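Long-range contacts in putative c-1-tetrahydrofolate synthase, cytoplasmic (Leishmania major, PDB 4A26), which probably catalyses, as a bifunctional dehydrogenase and cyclohydrolase, the NAD(P)-linked oxidation of N5,N10-methylenetetrahydrofolate and hydrolysis of the methenyl product in one-carbon metabolism: residues N86-N91 with K117-K122; G98-L103 with D123-L128; G219-V224 with G239-P244. All coordinates share one frame; numbering follows the deposited sequence.

Contact 1: N86-N91 with K117-K122; sequences NVEKLN and KIHPHK
The last turns of helix 80-91 lie against the irregular loop 117-122, with CA atoms 6.4 Å apart at V87 and I118 and 6.0 Å apart at N91 and H119. N91 is the main polar link. Its amide works in both directions along the loop backbone: OD1 accepts the H119 N-H at 2.9 Å in a fairly straight bond (162°), the donor standing above the carbonyl plane, while ND2 donates to K117 O at 2.7 Å. The second hydrogen of ND2 reaches E88 OE1, which approaches within the amide plane but is itself met from above its carboxylate. E88 OE1 and K117 O, both bonded to ND2, also share a water; the bonds at OD1 and at both ND2 hydrogens fix the turn of the amide. With CG anti to the carbonyl carbon (chi1 -76°), N91 also sets its CB over one face of the H119 ring, a CH-pi contact of 3.9 Å to the centroid. One turn earlier on the helix, V87 CG1 packs on I118 CG1 at 3.7 Å and against K117 CB. K122 comes in from the other end of the loop, fully extended beyond CG, and its NZ donates to L90 O (3.0 Å, in the carbonyl plane) and to N91 O (2.6 Å, from above the plane of the N91 carbonyl). C96 O takes a further bond from this ammonium. K122 NZ thus gathers carbonyls at the C-terminal end of the helix, where the helix dipole would probably favour a positive group, and fastens the helix to a loop within the alpha/beta catalytic domain.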
# COMPACT_ATOMS: atom_id res chain seq x y z
N ASN A 86 -0.04 -28.65 -7.48
CA ASN A 86 -0.25 -28.18 -8.85
C ASN A 86 0.16 -26.73 -9.03
O ASN A 86 0.65 -26.35 -10.10
CB ASN A 86 -1.70 -28.37 -9.28
CG ASN A 86 -2.07 -29.82 -9.46
OD1 ASN A 86 -2.01 -30.37 -10.56
ND2 ASN A 86 -2.45 -30.47 -8.36
N VAL A 87 -0.04 -25.91 -8.00
CA VAL A 87 0.43 -24.52 -8.03
C VAL A 87 1.96 -24.50 -8.08
O VAL A 87 2.54 -23.74 -8.85
CB VAL A 87 -0.07 -23.70 -6.82
CG1 VAL A 87 0.49 -22.29 -6.86
CG2 VAL A 87 -1.59 -23.67 -6.78
N GLU A 88 2.59 -25.36 -7.28
CA GLU A 88 4.05 -25.48 -7.27
C GLU A 88 4.59 -25.99 -8.62
O GLU A 88 5.64 -25.55 -9.08
CB GLU A 88 4.52 -26.41 -6.14
CG GLU A 88 6.03 -26.43 -5.91
CD GLU A 88 6.60 -25.09 -5.44
OE1 GLU A 88 5.84 -24.26 -4.88
OE2 GLU A 88 7.81 -24.86 -5.62
N LYS A 89 3.87 -26.92 -9.24
CA LYS A 89 4.25 -27.42 -10.56
C LYS A 89 4.32 -26.27 -11.56
O LYS A 89 5.26 -26.17 -12.35
CB LYS A 89 3.28 -28.49 -11.05
N LEU A 90 3.31 -25.40 -11.52
CA LEU A 90 3.27 -24.22 -12.39
C LEU A 90 4.37 -23.21 -12.03
O LEU A 90 4.93 -22.59 -12.93
CB LEU A 90 1.89 -23.55 -12.34
CG LEU A 90 0.72 -24.39 -12.85
CD1 LEU A 90 -0.62 -23.74 -12.51
CD2 LEU A 90 0.83 -24.65 -14.34
N ASN A 91 4.69 -23.07 -10.74
CA ASN A 91 5.81 -22.23 -10.32
C ASN A 91 7.10 -22.67 -11.00
O ASN A 91 7.84 -21.85 -11.53
CB ASN A 91 6.01 -22.25 -8.80
CG ASN A 91 4.98 -21.44 -8.04
OD1 ASN A 91 4.48 -20.43 -8.53
ND2 ASN A 91 4.68 -21.86 -6.82
N LYS A 117 1.30 -19.78 -2.14
CA LYS A 117 2.16 -20.74 -2.85
C LYS A 117 2.71 -20.20 -4.17
O LYS A 117 3.79 -20.61 -4.59
CB LYS A 117 1.41 -22.05 -3.14
CG LYS A 117 1.60 -23.12 -2.09
CD LYS A 117 2.89 -23.91 -2.28
CE LYS A 117 3.14 -24.85 -1.10
NZ LYS A 117 4.38 -25.67 -1.25
N ILE A 118 1.96 -19.31 -4.82
CA ILE A 118 2.40 -18.76 -6.10
C ILE A 118 3.68 -17.96 -5.88
O ILE A 118 3.80 -17.22 -4.91
CB ILE A 118 1.33 -17.84 -6.74
CG1 ILE A 118 0.07 -18.64 -7.09
CG2 ILE A 118 1.89 -17.19 -8.01
CD1 ILE A 118 -1.13 -17.77 -7.41
N HIS A 119 4.64 -18.13 -6.79
CA HIS A 119 5.88 -17.39 -6.73
C HIS A 119 5.61 -15.92 -7.08
O HIS A 119 4.90 -15.64 -8.05
CB HIS A 119 6.92 -18.00 -7.68
CG HIS A 119 7.67 -19.14 -7.08
ND1 HIS A 119 8.98 -19.43 -7.41
CD2 HIS A 119 7.31 -20.06 -6.15
CE1 HIS A 119 9.38 -20.48 -6.72
NE2 HIS A 119 8.39 -20.88 -5.95
N PRO A 120 6.14 -14.98 -6.28
CA PRO A 120 5.92 -13.55 -6.49
C PRO A 120 6.06 -13.09 -7.94
O PRO A 120 5.31 -12.22 -8.38
CB PRO A 120 7.01 -12.90 -5.63
CG PRO A 120 7.21 -13.86 -4.52
CD PRO A 120 6.97 -15.23 -5.08
N HIS A 121 7.01 -13.68 -8.67
CA HIS A 121 7.30 -13.27 -10.05
C HIS A 121 6.36 -13.89 -11.10
O HIS A 121 6.49 -13.59 -12.29
CB HIS A 121 8.78 -13.53 -10.40
CG HIS A 121 9.11 -14.98 -10.63
ND1 HIS A 121 9.58 -15.80 -9.63
CD2 HIS A 121 9.07 -15.74 -11.75
CE1 HIS A 121 9.80 -17.01 -10.12
NE2 HIS A 121 9.50 -17.00 -11.41
N LYS A 122 5.43 -14.74 -10.68
CA LYS A 122 4.40 -15.29 -11.58
C LYS A 122 2.98 -14.91 -11.15
O LYS A 122 2.00 -15.43 -11.70
CB LYS A 122 4.53 -16.81 -11.67
CG LYS A 122 5.87 -17.28 -12.22
CD LYS A 122 5.85 -18.77 -12.52
CE LYS A 122 7.14 -19.21 -13.21
NZ LYS A 122 7.08 -20.62 -13.67
O HOH W 1 5.95 -21.52 -3.34

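Contact 2: G98-L103 with D123-L128; sequences GIIVQL and DADALL
I100, A124 and D125 carry the meeting of strand 98-101 with the turn that follows K122. I100 points toward the turn, and its CG2 branch does the touching: it lies 4.0 Å from A124 CB and meets D125 at OD2, the two side chains crossing at a slant. That methyl takes this place because it stands anti to the carbonyl carbon, beside the backbone N, while CG1 sits between N and carbonyl carbon (chi1 54°). A124 turns its methyl toward the strand, where CB also rests 4.0 Å from G98 CA; the glycine lets the turn come close to the backbone there. Polar groups are joined through water instead of directly. One water donates to I99 O at 3.0 Å and accepts from D125 N at the same length, with the D123 carboxylate as a further acceptor. A second accepts from V101 N at 3.2 Å and donates to D125 OD2 at 3.1 Å; OD2 thus meets both the I100 methyl and this water. The type I turn D123-A126 is closed by A126 N to D123 O, and D123, whose side chain sets off away from the strand, reaches ahead to L128 N at 2.9 Å on the syn side of OD2, 32° out of the carboxylate plane; N131 also binds this oxygen. L128 is the N-cap of helix 129-136. The arrangement is that of the outermost strand, within this chain, of the parallel sheet of the alpha/beta catalytic domain, covered by the loop between helices 111-116 and 129-136.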
# COMPACT_ATOMS: atom_id res chain seq x y z
N GLY A 98 2.71 -16.49 -16.14
CA GLY A 98 1.64 -15.97 -15.28
C GLY A 98 0.81 -17.11 -14.71
O GLY A 98 0.58 -18.12 -15.39
N ILE A 99 0.38 -16.95 -13.47
CA ILE A 99 -0.41 -17.96 -12.77
C ILE A 99 -1.57 -17.32 -12.03
O ILE A 99 -1.36 -16.51 -11.13
CB ILE A 99 0.45 -18.74 -11.74
CG1 ILE A 99 1.54 -19.56 -12.46
CG2 ILE A 99 -0.42 -19.67 -10.90
CD1 ILE A 99 2.51 -20.25 -11.52
N ILE A 100 -2.79 -17.66 -12.43
CA ILE A 100 -3.99 -17.24 -11.70
C ILE A 100 -4.78 -18.45 -11.21
O ILE A 100 -4.86 -19.47 -11.88
CB ILE A 100 -4.91 -16.32 -12.54
CG1 ILE A 100 -5.29 -16.97 -13.88
CG2 ILE A 100 -4.24 -14.99 -12.79
CD1 ILE A 100 -6.54 -16.38 -14.52
N VAL A 101 -5.33 -18.33 -10.00
CA VAL A 101 -6.24 -19.32 -9.46
C VAL A 101 -7.62 -18.71 -9.51
O VAL A 101 -7.86 -17.67 -8.91
CB VAL A 101 -5.89 -19.66 -8.00
CG1 VAL A 101 -7.01 -20.48 -7.37
CG2 VAL A 101 -4.57 -20.41 -7.93
N GLN A 102 -8.52 -19.36 -10.24
CA GLN A 102 -9.86 -18.82 -10.46
C GLN A 102 -10.69 -18.90 -9.18
O GLN A 102 -10.82 -19.97 -8.59
CB GLN A 102 -10.57 -19.57 -11.59
CG GLN A 102 -11.88 -18.93 -12.04
CD GLN A 102 -11.69 -17.52 -12.59
OE1 GLN A 102 -10.71 -17.24 -13.30
NE2 GLN A 102 -12.63 -16.63 -12.28
N LEU A 103 -11.23 -17.76 -8.77
CA LEU A 103 -11.97 -17.64 -7.52
C LEU A 103 -13.47 -17.51 -7.79
O LEU A 103 -13.87 -17.07 -8.87
CB LEU A 103 -11.47 -16.43 -6.73
CG LEU A 103 -9.99 -16.45 -6.31
CD1 LEU A 103 -9.56 -15.09 -5.78
CD2 LEU A 103 -9.73 -17.54 -5.28
N ASP A 123 2.87 -13.99 -10.20
CA ASP A 123 1.59 -13.59 -9.62
C ASP A 123 0.86 -12.60 -10.53
O ASP A 123 0.81 -11.40 -10.25
CB ASP A 123 1.83 -13.00 -8.22
CG ASP A 123 0.57 -12.51 -7.54
OD1 ASP A 123 -0.53 -13.01 -7.85
OD2 ASP A 123 0.67 -11.62 -6.68
N ALA A 124 0.28 -13.11 -11.61
CA ALA A 124 -0.31 -12.27 -12.66
C ALA A 124 -1.44 -11.34 -12.19
O ALA A 124 -1.63 -10.26 -12.76
CB ALA A 124 -0.80 -13.14 -13.82
N ASP A 125 -2.19 -11.76 -11.17
CA ASP A 125 -3.26 -10.92 -10.61
C ASP A 125 -2.76 -9.94 -9.54
O ASP A 125 -3.48 -9.01 -9.16
CB ASP A 125 -4.41 -11.78 -10.06
CG ASP A 125 -5.53 -12.00 -11.08
OD1 ASP A 125 -5.83 -11.06 -11.85
OD2 ASP A 125 -6.12 -13.11 -11.08
N ALA A 126 -1.53 -10.14 -9.06
CA ALA A 126 -0.94 -9.28 -8.03
C ALA A 126 -1.69 -9.39 -6.71
O ALA A 126 -1.97 -8.37 -6.06
CB ALA A 126 -0.89 -7.84 -8.50
N LEU A 127 -2.02 -10.62 -6.32
CA LEU A 127 -2.79 -10.89 -5.10
C LEU A 127 -1.92 -11.15 -3.87
O LEU A 127 -2.42 -11.14 -2.74
CB LEU A 127 -3.73 -12.09 -5.34
CG LEU A 127 -4.90 -11.81 -6.28
CD1 LEU A 127 -5.44 -13.10 -6.88
CD2 LEU A 127 -6.00 -11.04 -5.57
N LEU A 128 -0.63 -11.40 -4.08
CA LEU A 128 0.32 -11.63 -2.99
C LEU A 128 0.58 -10.33 -2.23
O LEU A 128 0.64 -9.26 -2.84
CB LEU A 128 1.64 -12.18 -3.52
CG LEU A 128 1.68 -13.65 -3.94
CD1 LEU A 128 2.98 -13.97 -4.64
CD2 LEU A 128 1.49 -14.55 -2.74
O HOH W 2 -2.11 -14.18 -9.40
O HOH W 3 -4.95 -15.28 -9.19

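Contact 3: G219-V224 with G239-P244; sequences GQPGYV and GTTPVP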
# COMPACT_ATOMS: atom_id res chain seq x y z
N GLY A 219 -19.66 -0.01 -5.76
CA GLY A 219 -20.52 -1.14 -6.13
C GLY A 219 -22.00 -0.93 -5.87
O GLY A 219 -22.75 -1.89 -5.73
N GLN A 220 -22.41 0.34 -5.81
CA GLN A 220 -23.80 0.73 -5.59
C GLN A 220 -24.41 1.25 -6.89
O GLN A 220 -24.01 2.31 -7.36
CB GLN A 220 -23.87 1.86 -4.55
CG GLN A 220 -23.89 1.40 -3.10
CD GLN A 220 -25.28 1.11 -2.58
OE1 GLN A 220 -25.42 0.58 -1.48
NE2 GLN A 220 -26.30 1.46 -3.34
N PRO A 221 -25.40 0.55 -7.46
CA PRO A 221 -25.93 1.01 -8.74
C PRO A 221 -26.53 2.41 -8.70
O PRO A 221 -27.41 2.67 -7.89
CB PRO A 221 -27.00 -0.03 -9.08
CG PRO A 221 -27.34 -0.68 -7.80
CD PRO A 221 -26.11 -0.65 -6.97
N GLY A 222 -26.01 3.30 -9.54
CA GLY A 222 -26.60 4.62 -9.78
C GLY A 222 -26.73 5.49 -8.55
O GLY A 222 -27.83 5.91 -8.20
N TYR A 223 -25.60 5.79 -7.91
CA TYR A 223 -25.63 6.61 -6.70
C TYR A 223 -24.80 7.90 -6.79
O TYR A 223 -25.07 8.85 -6.06
CB TYR A 223 -25.23 5.77 -5.48
CG TYR A 223 -23.85 6.03 -4.92
CD1 TYR A 223 -23.64 7.06 -4.01
CD2 TYR A 223 -22.76 5.24 -5.27
CE1 TYR A 223 -22.38 7.30 -3.47
CE2 TYR A 223 -21.50 5.47 -4.73
CZ TYR A 223 -21.32 6.50 -3.83
OH TYR A 223 -20.08 6.75 -3.28
N VAL A 224 -23.79 7.93 -7.66
CA VAL A 224 -23.03 9.16 -7.88
C VAL A 224 -23.84 10.07 -8.80
O VAL A 224 -23.95 9.81 -10.00
CB VAL A 224 -21.64 8.91 -8.51
CG1 VAL A 224 -20.82 10.19 -8.50
CG2 VAL A 224 -20.90 7.80 -7.77
N GLY A 239 -17.86 0.35 -10.88
CA GLY A 239 -18.95 -0.41 -10.29
C GLY A 239 -19.82 -1.08 -11.33
O GLY A 239 -20.05 -0.54 -12.40
N THR A 240 -20.32 -2.27 -10.99
CA THR A 240 -21.18 -3.06 -11.88
C THR A 240 -22.17 -3.87 -11.05
O THR A 240 -21.75 -4.68 -10.22
CB THR A 240 -20.36 -4.03 -12.74
OG1 THR A 240 -19.37 -4.67 -11.92
CG2 THR A 240 -19.68 -3.29 -13.88
N THR A 241 -23.46 -3.64 -11.27
CA THR A 241 -24.51 -4.33 -10.54
C THR A 241 -25.73 -4.57 -11.44
O THR A 241 -26.21 -3.63 -12.07
CB THR A 241 -24.97 -3.50 -9.33
OG1 THR A 241 -23.84 -3.11 -8.55
CG2 THR A 241 -25.94 -4.29 -8.46
N PRO A 242 -26.24 -5.82 -11.50
CA PRO A 242 -27.45 -6.07 -12.27
C PRO A 242 -28.71 -5.48 -11.63
O PRO A 242 -28.75 -5.31 -10.41
CB PRO A 242 -27.53 -7.60 -12.32
CG PRO A 242 -26.80 -8.05 -11.12
CD PRO A 242 -25.70 -7.06 -10.90
N VAL A 243 -29.70 -5.16 -12.45
CA VAL A 243 -30.98 -4.62 -11.98
C VAL A 243 -32.13 -5.25 -12.78
O VAL A 243 -31.92 -5.65 -13.92
CB VAL A 243 -31.06 -3.09 -12.13
CG1 VAL A 243 -29.92 -2.42 -11.36
CG2 VAL A 243 -31.03 -2.69 -13.60
N PRO A 244 -33.34 -5.31 -12.19
CA PRO A 244 -34.47 -5.96 -12.87
C PRO A 244 -35.33 -5.01 -13.72
O PRO A 244 -36.45 -5.38 -14.09
CB PRO A 244 -35.29 -6.49 -11.69
CG PRO A 244 -35.08 -5.47 -10.61
CD PRO A 244 -33.74 -4.80 -10.87
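T241 OG1 approaches G219 O to 3.3 Å, a long, weak hydrogen bond whose proton may instead turn to another acceptor: T240 O lies 3.1 Å from T241 OG1. The threonine does more through its carbons. With OG1 anti to the carbonyl carbon and beside the backbone N (chi1 -52°), CG2 stands anti to that nitrogen and meets P221, lying 3.9 Å from CG and equally far from CD. The two side chains cross at a slant, P221 CD 3.7 Å from T241 OG1, and P221 CB also grazes V243 CG1 at 4.4 Å. Near the start of both segments the chains come closest backbone to backbone, with G219 CA 4.5 Å from G239 CA. G239, without a side chain, lets the two backbones draw close, and G219 takes a positive phi of 92° that suits glycine. Around them, G219 N is held by D257 OD2 and G239 bonds through its backbone to A216, while V243 packs on R253 and V255 of the paired strand 253-255. The contact itself is therefore a light one of methyl, ring and glycine surfaces, consistent with the bonds to D257 and A216 doing more than the single weak hydroxyl link to hold the segments.

In the fold
Contacts 1 and 2 are buried and adjoin, their centres about 9 Å apart in the catalytic domain; the chain passes through their four segments alternately, and K122 O with I99 N makes a probable hydrogen bond between them. L90 CB also packs on I99 CD1, and helix 80-91, strand 98-101 and the 117-128 loop pack together. Their chemistry differs: contact 1 is held by direct amide and ammonium bonds, contact 2 by a small apolar patch with bridging waters. Contact 3 is a surface contact in the NAD(P)-binding domain, its centre about 36 Å from that of contact 1, and relies on sparse packing with one weak polar link.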